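Local atomic coordinates of putative transcriptional regulator (TetR/AcrR family) (Acinetobacter sp., PDB entry 3KNW), a protein that probably binds DNA through an N-terminal helix-turn-helix domain and regulates transcription, as a putative member of the TetR/AcrR family. Residues Leu77-Leu91 / Arg142-Ile156. Residues are numbered along the deposited sequence; the frame is centred on the assembly and turned at random.
Sequences LNQLWTTETSARDKL and RMADLIRIGQQEGSI
Leu146, on helix 126-153, reaches into the angle between the end of helix 58-81 and the start of helix 87-100, a knob in a hole made by Trp81, Ala87, Lys90 and Leu91. Its CB points at the other segment, and a first torsion that sets CG anti to the backbone N (chi1 -163°) carries CG toward Ala87 and Trp81, from where the two methyls go to different partners. CG passes 4.1 Å from Ala87 O; CD1 lies against Lys90, 4.0 Å from its CD. CD2 sits over the six-membered ring of Trp81, 3.4 Å from the centroid and 12° off the ring normal, a CH-pi contact. Leu77 CD2 packs on the opposite face of the indole, nearer its rim, and Arg142 CB meets the edge in plane, while NE1 makes a weak hydrogen bond to Lys90 O, tying the ring to the next helix.

Arg142 bends twice, at chi2 and chi3, which turns its guanidinium back toward helix 58-81. There NH1 donates to Asn78 OD1 at 3.0 Å, close to the C=O axis, although the bond is bent at the hydrogen and the oxygen is tilted from the guanidinium plane.

Farther along, Ala87 fills a second hole, among Leu146, Ile149, Gly150 and Glu153. Leu91 CD2 meets Ile147 CG1 at 3.7 Å. Past the helix end, Ser155 OG donates to Glu153 OE1, and Ser155 CB packs 3.4 Å from Ser86 OG. Arg88 extends past Ser155 to a salt bridge with Asp201, its guanidinium edge passing Ser155 O.

Helices 87-100 and 126-153 run roughly antiparallel, their local axes 146° apart, and a knob goes each way: Ala87 into helix 126-153, Leu146 into a hole that helix 87-100 shares with Trp81. Trp81 brings in the end of helix 58-81, the long helix that leads from the predicted DNA-binding domain into the all-helical C-terminal domain of a TetR-family fold.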
loop_
_atom_site.group_PDB
_atom_site.type_symbol
_atom_site.label_atom_id
_atom_site.label_comp_id
_atom_site.label_asym_id
_atom_site.label_seq_id
_atom_site.Cartn_x
_atom_site.Cartn_y
_atom_site.Cartn_z
ATOM N N LEU A 77 7.731 -20.267 -0.903
ATOM C CA LEU A 77 8.385 -19.961 -2.192
ATOM C C LEU A 77 9.292 -21.074 -2.749
ATOM O O LEU A 77 9.393 -21.261 -3.954
ATOM C CB LEU A 77 9.229 -18.701 -2.076
ATOM C CG LEU A 77 8.601 -17.463 -2.679
ATOM C CD1 LEU A 77 9.473 -16.247 -2.487
ATOM C CD2 LEU A 77 8.425 -17.734 -4.133
ATOM N N ASN A 78 9.974 -21.790 -1.866
ATOM C CA ASN A 78 10.820 -22.899 -2.271
ATOM C C ASN A 78 9.995 -23.966 -2.978
ATOM O O ASN A 78 10.422 -24.482 -4.004
ATOM C CB ASN A 78 11.552 -23.494 -1.062
ATOM C CG ASN A 78 12.607 -22.548 -0.482
ATOM O OD1 ASN A 78 13.019 -21.576 -1.122
ATOM N ND2 ASN A 78 13.050 -22.837 0.739
ATOM N N GLN A 79 8.802 -24.251 -2.448
ATOM C CA GLN A 79 7.886 -25.238 -3.042
ATOM C C GLN A 79 7.374 -24.787 -4.405
ATOM O O GLN A 79 7.657 -25.398 -5.401
ATOM C CB GLN A 79 6.682 -25.512 -2.129
ATOM C CG GLN A 79 7.021 -25.733 -0.665
ATOM C CD GLN A 79 5.952 -26.527 0.065
ATOM O OE1 GLN A 79 5.323 -26.023 1.008
ATOM N NE2 GLN A 79 5.738 -27.782 -0.369
ATOM N N LEU A 80 6.628 -23.693 -4.435
ATOM C CA LEU A 80 6.117 -23.116 -5.680
ATOM C C LEU A 80 7.164 -23.107 -6.817
ATOM O O LEU A 80 6.823 -23.352 -7.981
ATOM C CB LEU A 80 5.604 -21.683 -5.400
ATOM C CG LEU A 80 4.332 -21.113 -6.046
ATOM C CD1 LEU A 80 3.166 -22.118 -6.202
ATOM C CD2 LEU A 80 3.859 -19.892 -5.240
ATOM N N TRP A 81 8.432 -22.857 -6.478
ATOM C CA TRP A 81 9.478 -22.595 -7.489
ATOM C C TRP A 81 10.516 -23.703 -7.751
ATOM O O TRP A 81 11.405 -23.536 -8.597
ATOM C CB TRP A 81 10.208 -21.299 -7.150
ATOM C CG TRP A 81 9.363 -20.076 -7.308
ATOM C CD1 TRP A 81 8.116 -19.980 -7.899
ATOM C CD2 TRP A 81 9.727 -18.743 -6.931
ATOM N NE1 TRP A 81 7.692 -18.666 -7.886
ATOM C CE2 TRP A 81 8.661 -17.894 -7.296
ATOM C CE3 TRP A 81 10.854 -18.184 -6.314
ATOM C CZ2 TRP A 81 8.691 -16.524 -7.054
ATOM C CZ3 TRP A 81 10.883 -16.832 -6.085
ATOM C CH2 TRP A 81 9.805 -16.015 -6.441
ATOM N N THR A 82 10.418 -24.828 -7.057
ATOM C CA THR A 82 11.258 -25.969 -7.423
ATOM C C THR A 82 10.370 -27.073 -8.043
ATOM O O THR A 82 10.164 -28.154 -7.485
ATOM C CB THR A 82 12.184 -26.434 -6.264
ATOM O OG1 THR A 82 11.415 -26.688 -5.079
ATOM C CG2 THR A 82 13.256 -25.353 -5.984
ATOM N N THR A 83 9.794 -26.705 -9.185
ATOM C CA THR A 83 9.223 -27.629 -10.139
ATOM C C THR A 83 10.082 -27.477 -11.392
ATOM O O THR A 83 11.046 -26.704 -11.400
ATOM C CB THR A 83 7.733 -27.333 -10.442
ATOM O OG1 THR A 83 7.094 -26.855 -9.256
ATOM C CG2 THR A 83 7.003 -28.624 -10.951
ATOM N N GLU A 84 9.770 -28.231 -12.438
ATOM C CA GLU A 84 10.592 -28.184 -13.628
ATOM C C GLU A 84 9.793 -27.489 -14.711
ATOM O O GLU A 84 9.546 -28.050 -15.777
ATOM C CB GLU A 84 11.083 -29.590 -14.032
ATOM C CG GLU A 84 12.317 -29.568 -14.986
ATOM C CD GLU A 84 13.703 -29.361 -14.290
ATOM O OE1 GLU A 84 13.775 -29.245 -13.042
ATOM O OE2 GLU A 84 14.739 -29.333 -15.016
ATOM N N THR A 85 9.385 -26.258 -14.403
ATOM C CA THR A 85 8.746 -25.357 -15.360
ATOM C C THR A 85 9.643 -24.148 -15.619
ATOM O O THR A 85 10.748 -24.050 -15.077
ATOM C CB THR A 85 7.355 -24.836 -14.850
ATOM O OG1 THR A 85 7.530 -24.112 -13.610
ATOM C CG2 THR A 85 6.311 -26.010 -14.687
ATOM N N SER A 86 9.165 -23.276 -16.503
ATOM C CA SER A 86 9.745 -21.982 -16.809
ATOM C C SER A 86 10.003 -21.089 -15.593
ATOM O O SER A 86 9.341 -21.218 -14.579
ATOM C CB SER A 86 8.766 -21.196 -17.676
ATOM O OG SER A 86 9.164 -21.213 -18.998
ATOM N N ALA A 87 10.949 -20.158 -15.744
ATOM C CA ALA A 87 11.084 -19.043 -14.822
ATOM C C ALA A 87 9.790 -18.223 -14.932
ATOM O O ALA A 87 9.212 -17.829 -13.921
ATOM C CB ALA A 87 12.349 -18.170 -15.161
ATOM N N ARG A 88 9.338 -17.999 -16.161
ATOM C CA ARG A 88 8.171 -17.194 -16.399
ATOM C C ARG A 88 6.920 -17.731 -15.716
ATOM O O ARG A 88 6.194 -16.984 -15.017
ATOM C CB ARG A 88 7.917 -17.093 -17.873
ATOM C CG ARG A 88 6.559 -16.524 -18.161
ATOM C CD ARG A 88 6.542 -16.018 -19.562
ATOM N NE ARG A 88 5.303 -15.328 -19.845
ATOM C CZ ARG A 88 5.196 -14.324 -20.702
ATOM N NH1 ARG A 88 6.262 -13.890 -21.367
ATOM N NH2 ARG A 88 4.016 -13.743 -20.888
ATOM N N ASP A 89 6.668 -19.013 -15.908
ATOM C CA ASP A 89 5.518 -19.646 -15.313
ATOM C C ASP A 89 5.705 -19.705 -13.827
ATOM O O ASP A 89 4.729 -19.640 -13.097
ATOM C CB ASP A 89 5.230 -21.053 -15.941
ATOM C CG ASP A 89 4.742 -20.956 -17.406
ATOM O OD1 ASP A 89 4.723 -19.831 -17.989
ATOM O OD2 ASP A 89 4.401 -21.989 -17.998
ATOM N N LYS A 90 6.926 -19.832 -13.343
ATOM C CA LYS A 90 7.084 -19.853 -11.888
ATOM C C LYS A 90 6.644 -18.521 -11.275
ATOM O O LYS A 90 6.076 -18.471 -10.166
ATOM C CB LYS A 90 8.531 -20.132 -11.513
ATOM C CG LYS A 90 8.894 -21.633 -11.394
ATOM C CD LYS A 90 10.348 -21.777 -11.051
ATOM C CE LYS A 90 10.999 -23.044 -11.692
ATOM N NZ LYS A 90 12.457 -22.835 -11.884
ATOM N N LEU A 91 6.921 -17.446 -12.025
ATOM C CA LEU A 91 6.692 -16.079 -11.592
ATOM C C LEU A 91 5.207 -15.746 -11.737
ATOM O O LEU A 91 4.640 -15.034 -10.918
ATOM C CB LEU A 91 7.546 -15.104 -12.422
ATOM C CG LEU A 91 7.380 -13.628 -12.046
ATOM C CD1 LEU A 91 7.450 -13.426 -10.590
ATOM C CD2 LEU A 91 8.411 -12.821 -12.682
ATOM N N ARG A 142 14.832 -12.394 -4.831
ATOM C CA ARG A 142 14.380 -13.679 -5.406
ATOM C C ARG A 142 13.605 -13.445 -6.713
ATOM O O ARG A 142 13.873 -14.092 -7.681
ATOM C CB ARG A 142 13.462 -14.453 -4.450
ATOM C CG ARG A 142 14.061 -14.926 -3.156
ATOM C CD ARG A 142 14.946 -16.089 -3.357
ATOM N NE ARG A 142 14.271 -17.381 -3.599
ATOM C CZ ARG A 142 13.628 -18.101 -2.670
ATOM N NH1 ARG A 142 13.089 -19.266 -3.000
ATOM N NH2 ARG A 142 13.505 -17.649 -1.425
HETATM N N MSE A 143 12.645 -12.530 -6.760
HETATM C CA MSE A 143 11.998 -12.250 -8.051
HETATM C C MSE A 143 13.045 -11.880 -9.102
HETATM O O MSE A 143 12.917 -12.233 -10.267
HETATM C CB MSE A 143 10.937 -11.159 -7.975
HETATM C CG MSE A 143 9.714 -11.555 -7.151
HETATM SE SE MSE A 143 8.458 -10.073 -6.941
HETATM C CE MSE A 143 8.488 -10.174 -5.092
ATOM N N ALA A 144 14.045 -11.133 -8.667
ATOM C CA ALA A 144 15.102 -10.665 -9.559
ATOM C C ALA A 144 15.838 -11.861 -10.122
ATOM O O ALA A 144 15.994 -11.942 -11.309
ATOM C CB ALA A 144 16.068 -9.710 -8.819
ATOM N N ASP A 145 16.285 -12.767 -9.240
ATOM C CA ASP A 145 17.021 -13.977 -9.608
ATOM C C ASP A 145 16.190 -14.739 -10.669
ATOM O O ASP A 145 16.706 -15.154 -11.717
ATOM C CB ASP A 145 17.262 -14.876 -8.369
ATOM C CG ASP A 145 18.235 -14.232 -7.322
ATOM O OD1 ASP A 145 19.063 -13.367 -7.746
ATOM O OD2 ASP A 145 18.195 -14.569 -6.092
ATOM N N LEU A 146 14.887 -14.840 -10.417
ATOM C CA LEU A 146 13.971 -15.585 -11.263
ATOM C C LEU A 146 13.738 -14.839 -12.600
ATOM O O LEU A 146 13.730 -15.431 -13.655
ATOM C CB LEU A 146 12.700 -15.833 -10.448
ATOM C CG LEU A 146 11.697 -16.869 -10.857
ATOM C CD1 LEU A 146 12.327 -18.302 -10.952
ATOM C CD2 LEU A 146 10.543 -16.799 -9.930
ATOM N N ILE A 147 13.641 -13.521 -12.601
ATOM C CA ILE A 147 13.505 -12.851 -13.894
ATOM C C ILE A 147 14.767 -13.085 -14.741
ATOM O O ILE A 147 14.721 -13.128 -15.990
ATOM C CB ILE A 147 13.155 -11.380 -13.731
ATOM C CG1 ILE A 147 11.741 -11.255 -13.140
ATOM C CG2 ILE A 147 13.194 -10.638 -15.063
ATOM C CD1 ILE A 147 11.425 -9.896 -12.510
ATOM N N ARG A 148 15.926 -13.214 -14.076
ATOM C CA ARG A 148 17.175 -13.289 -14.824
ATOM C C ARG A 148 17.281 -14.705 -15.420
ATOM O O ARG A 148 17.470 -14.839 -16.623
ATOM C CB ARG A 148 18.386 -12.851 -13.999
ATOM C CG ARG A 148 19.538 -13.819 -14.008
ATOM C CD ARG A 148 20.841 -13.184 -14.241
ATOM N NE ARG A 148 21.401 -12.630 -13.018
ATOM C CZ ARG A 148 22.718 -12.457 -12.807
ATOM N NH1 ARG A 148 23.605 -12.810 -13.728
ATOM N NH2 ARG A 148 23.154 -11.921 -11.668
ATOM N N ILE A 149 17.086 -15.736 -14.596
ATOM C CA ILE A 149 16.938 -17.093 -15.098
ATOM C C ILE A 149 15.964 -17.127 -16.283
ATOM O O ILE A 149 16.263 -17.728 -17.289
ATOM C CB ILE A 149 16.547 -18.110 -14.008
ATOM C CG1 ILE A 149 17.680 -18.296 -12.979
ATOM C CG2 ILE A 149 16.293 -19.476 -14.618
ATOM C CD1 ILE A 149 17.204 -18.870 -11.607
ATOM N N GLY A 150 14.852 -16.438 -16.236
ATOM C CA GLY A 150 13.916 -16.480 -17.356
ATOM C C GLY A 150 14.397 -15.802 -18.624
ATOM O O GLY A 150 14.016 -16.153 -19.736
ATOM N N GLN A 151 15.212 -14.793 -18.461
ATOM C CA GLN A 151 15.743 -14.109 -19.606
ATOM C C GLN A 151 16.871 -14.938 -20.234
ATOM O O GLN A 151 17.027 -14.917 -21.447
ATOM C CB GLN A 151 16.232 -12.710 -19.192
ATOM C CG GLN A 151 15.080 -11.699 -19.017
ATOM C CD GLN A 151 15.526 -10.387 -18.419
ATOM O OE1 GLN A 151 15.214 -9.300 -18.925
ATOM N NE2 GLN A 151 16.242 -10.474 -17.331
ATOM N N GLN A 152 17.652 -15.645 -19.407
ATOM C CA GLN A 152 18.705 -16.544 -19.902
ATOM C C GLN A 152 18.076 -17.580 -20.845
ATOM O O GLN A 152 18.593 -17.774 -21.927
ATOM C CB GLN A 152 19.394 -17.347 -18.779
ATOM C CG GLN A 152 20.408 -16.656 -17.884
ATOM C CD GLN A 152 20.736 -17.509 -16.609
ATOM O OE1 GLN A 152 20.648 -18.782 -16.629
ATOM N NE2 GLN A 152 21.099 -16.807 -15.499
ATOM N N GLU A 153 16.973 -18.226 -20.421
ATOM C CA GLU A 153 16.313 -19.295 -21.215
ATOM C C GLU A 153 15.461 -18.778 -22.353
ATOM O O GLU A 153 15.038 -19.546 -23.175
ATOM C CB GLU A 153 15.297 -20.100 -20.417
ATOM C CG GLU A 153 15.616 -20.578 -19.050
ATOM C CD GLU A 153 14.315 -20.696 -18.215
ATOM O OE1 GLU A 153 13.326 -19.931 -18.482
ATOM O OE2 GLU A 153 14.287 -21.556 -17.288
ATOM N N GLY A 154 15.114 -17.514 -22.377
ATOM C CA GLY A 154 14.235 -17.042 -23.439
ATOM C C GLY A 154 12.757 -17.146 -23.109
ATOM O O GLY A 154 11.896 -16.885 -23.948
ATOM N N SER A 155 12.407 -17.514 -21.893
ATOM C CA SER A 155 10.968 -17.496 -21.528
ATOM C C SER A 155 10.472 -16.062 -21.213
ATOM O O SER A 155 9.279 -15.795 -21.318
ATOM C CB SER A 155 10.649 -18.494 -20.398
ATOM O OG SER A 155 11.170 -18.072 -19.152
ATOM N N ILE A 156 11.379 -15.142 -20.859
ATOM C CA ILE A 156 11.019 -13.720 -20.609
ATOM C C ILE A 156 11.711 -12.849 -21.629
ATOM O O ILE A 156 12.890 -12.723 -21.607
ATOM C CB ILE A 156 11.330 -13.283 -19.191
ATOM C CG1 ILE A 156 10.417 -14.055 -18.217
ATOM C CG2 ILE A 156 11.084 -11.822 -19.069
ATOM C CD1 ILE A 156 10.823 -14.051 -16.769
#